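Local coordinates for putative polysaccharide deacetylase (Bdellovibrio bacteriovorus HD100, PDB 5JP6), which probably removes acetyl groups from peptidoglycan as a zinc-binding carbohydrate esterase of family 4, with a NodB-type deacetylase domain, at residues L182-I187 with K215-D220. The protein carries 1 engineered substitution. Residues are numbered along the deposited sequence; the frame is centred on the assembly and turned at random.
Sequences LYTDAI and KRVAAD
Two neighbouring helices of the NodB-type deacetylase domain, 183-193 and 211-219, are joined by a side-on salt bridge between D185 and R216. NE of R216 gives a nearly straight bond to OD1 of D185 (2.7 Å, 166° at the hydrogen), with that oxygen lying in the guanidinium plane. The second bond, from NH2 of R216 to OD2 of D185, is 2.8 Å long but more bent, and it meets the syn lone pair of the oxygen. The carboxylate and guanidinium planes stand 37° apart, so the pairing is twisted rather than coplanar. The bend at chi3 (-71°) brings NE to the short aspartate, and the turn about CD-NE then directs NH2 to the second oxygen. Such a pair suits the more exposed part of the interface, where solvent can also reach the two groups and their opposite charges probably balance.

Helix 183-193 follows strand 170-176 in this parallel α/β fold, and helix 211-219 leads into strand 223-227; strand 199-202 lies between those two in the sheet. On the buried part of the interface, CG2 of T184 touches CG2 of V217 at 3.6 Å, the two side chains crossing at about a right angle. Threonine serves two purposes here: with CG2 anti to the backbone N, its methyl reaches the branched valine, while OG1 hydrogen-bonds to D336 and to the backbone N of H180. L188, one turn on from T184, also packs against R216 and V217. The T184 side chain lies about 9 Å from that of the zinc ligand D177.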
loop_
_atom_site.group_PDB
_atom_site.type_symbol
_atom_site.label_atom_id
_atom_site.label_comp_id
_atom_site.label_asym_id
_atom_site.label_seq_id
_atom_site.Cartn_x
_atom_site.Cartn_y
_atom_site.Cartn_z
ATOM N N LEU A 182 -6.073 -6.072 7.958
ATOM C CA LEU A 182 -6.958 -5.124 8.612
ATOM C C LEU A 182 -7.178 -3.843 7.837
ATOM O O LEU A 182 -8.324 -3.430 7.667
ATOM C CB LEU A 182 -6.379 -4.720 9.973
ATOM C CG LEU A 182 -6.313 -5.796 11.033
ATOM C CD1 LEU A 182 -5.540 -5.319 12.272
ATOM C CD2 LEU A 182 -7.734 -6.229 11.393
ATOM N N TYR A 183 -6.094 -3.208 7.374
ATOM C CA TYR A 183 -6.236 -1.833 6.904
ATOM C C TYR A 183 -6.997 -1.724 5.596
ATOM O O TYR A 183 -7.679 -0.712 5.348
ATOM C CB TYR A 183 -4.898 -1.114 6.763
ATOM C CG TYR A 183 -3.862 -1.378 7.835
ATOM C CD1 TYR A 183 -4.177 -1.534 9.187
ATOM C CD2 TYR A 183 -2.523 -1.397 7.476
ATOM C CE1 TYR A 183 -3.178 -1.785 10.122
ATOM C CE2 TYR A 183 -1.525 -1.635 8.394
ATOM C CZ TYR A 183 -1.863 -1.831 9.729
ATOM O OH TYR A 183 -0.863 -2.112 10.639
ATOM N N THR A 184 -6.860 -2.732 4.752
ATOM C CA THR A 184 -7.505 -2.686 3.468
ATOM C C THR A 184 -9.028 -2.616 3.633
ATOM O O THR A 184 -9.696 -1.856 2.928
ATOM C CB THR A 184 -7.060 -3.898 2.590
ATOM O OG1 THR A 184 -5.659 -3.809 2.362
ATOM C CG2 THR A 184 -7.807 -3.893 1.272
ATOM N N ASP A 185 -9.573 -3.402 4.578
ATOM C CA ASP A 185 -11.011 -3.373 4.828
ATOM C C ASP A 185 -11.429 -1.956 5.283
ATOM O O ASP A 185 -12.493 -1.498 4.926
ATOM C CB ASP A 185 -11.436 -4.458 5.821
ATOM C CG ASP A 185 -11.413 -5.833 5.228
ATOM O OD1 ASP A 185 -11.998 -6.014 4.156
ATOM O OD2 ASP A 185 -10.743 -6.728 5.854
ATOM N N ALA A 186 -10.617 -1.275 6.091
ATOM C CA ALA A 186 -10.949 0.106 6.485
ATOM C C ALA A 186 -10.998 1.032 5.253
ATOM O O ALA A 186 -11.899 1.845 5.117
ATOM C CB ALA A 186 -9.959 0.645 7.506
ATOM N N ILE A 187 -10.036 0.872 4.353
ATOM C CA ILE A 187 -10.018 1.634 3.116
ATOM C C ILE A 187 -11.283 1.301 2.277
ATOM O O ILE A 187 -11.962 2.209 1.762
ATOM C CB ILE A 187 -8.669 1.488 2.385
ATOM C CG1 ILE A 187 -7.575 2.296 3.124
ATOM C CG2 ILE A 187 -8.810 1.903 0.926
ATOM C CD1 ILE A 187 -6.163 1.902 2.782
ATOM N N LYS A 215 -10.699 -10.973 -1.875
ATOM C CA LYS A 215 -12.049 -11.203 -2.339
ATOM C C LYS A 215 -13.006 -10.060 -1.971
ATOM O O LYS A 215 -13.900 -9.729 -2.751
ATOM C CB LYS A 215 -12.565 -12.530 -1.852
ATOM C CG LYS A 215 -11.836 -13.750 -2.430
ATOM C CD LYS A 215 -12.472 -15.039 -1.940
ATOM C CE LYS A 215 -11.682 -16.219 -2.456
ATOM N NZ LYS A 215 -12.335 -17.478 -2.030
ATOM N N ARG A 216 -12.840 -9.466 -0.787
ATOM C CA ARG A 216 -13.671 -8.313 -0.423
ATOM C C ARG A 216 -13.372 -7.112 -1.271
ATOM O O ARG A 216 -14.298 -6.380 -1.618
ATOM C CB ARG A 216 -13.538 -7.978 1.062
ATOM C CG ARG A 216 -14.032 -9.153 1.958
ATOM C CD ARG A 216 -14.065 -8.775 3.438
ATOM N NE ARG A 216 -12.753 -8.636 4.062
ATOM C CZ ARG A 216 -12.081 -9.633 4.611
ATOM N NH1 ARG A 216 -12.565 -10.867 4.551
ATOM N NH2 ARG A 216 -10.909 -9.419 5.199
ATOM N N VAL A 217 -12.101 -6.891 -1.619
ATOM C CA VAL A 217 -11.770 -5.799 -2.544
ATOM C C VAL A 217 -12.513 -6.041 -3.870
ATOM O O VAL A 217 -13.156 -5.128 -4.393
ATOM C CB VAL A 217 -10.247 -5.684 -2.808
ATOM C CG1 VAL A 217 -9.939 -4.623 -3.858
ATOM C CG2 VAL A 217 -9.450 -5.436 -1.524
ATOM N N ALA A 218 -12.419 -7.265 -4.395
ATOM C CA ALA A 218 -13.053 -7.625 -5.670
ATOM C C ALA A 218 -14.584 -7.383 -5.610
ATOM O O ALA A 218 -15.187 -6.825 -6.539
ATOM C CB ALA A 218 -12.745 -9.048 -6.064
ATOM N N ALA A 219 -15.206 -7.813 -4.512
ATOM C CA ALA A 219 -16.647 -7.743 -4.393
ATOM C C ALA A 219 -17.168 -6.285 -4.364
ATOM O O ALA A 219 -18.340 -6.059 -4.649
ATOM C CB ALA A 219 -17.111 -8.507 -3.179
ATOM N N ASP A 220 -16.294 -5.341 -3.998
ATOM C CA ASP A 220 -16.654 -3.937 -3.897
ATOM C C ASP A 220 -16.472 -3.197 -5.229
ATOM O O ASP A 220 -16.674 -1.994 -5.278
ATOM C CB ASP A 220 -15.930 -3.219 -2.737
ATOM C CG ASP A 220 -16.593 -3.447 -1.363
ATOM O OD1 ASP A 220 -17.566 -4.265 -1.263
ATOM O OD2 ASP A 220 -16.092 -2.825 -0.392
#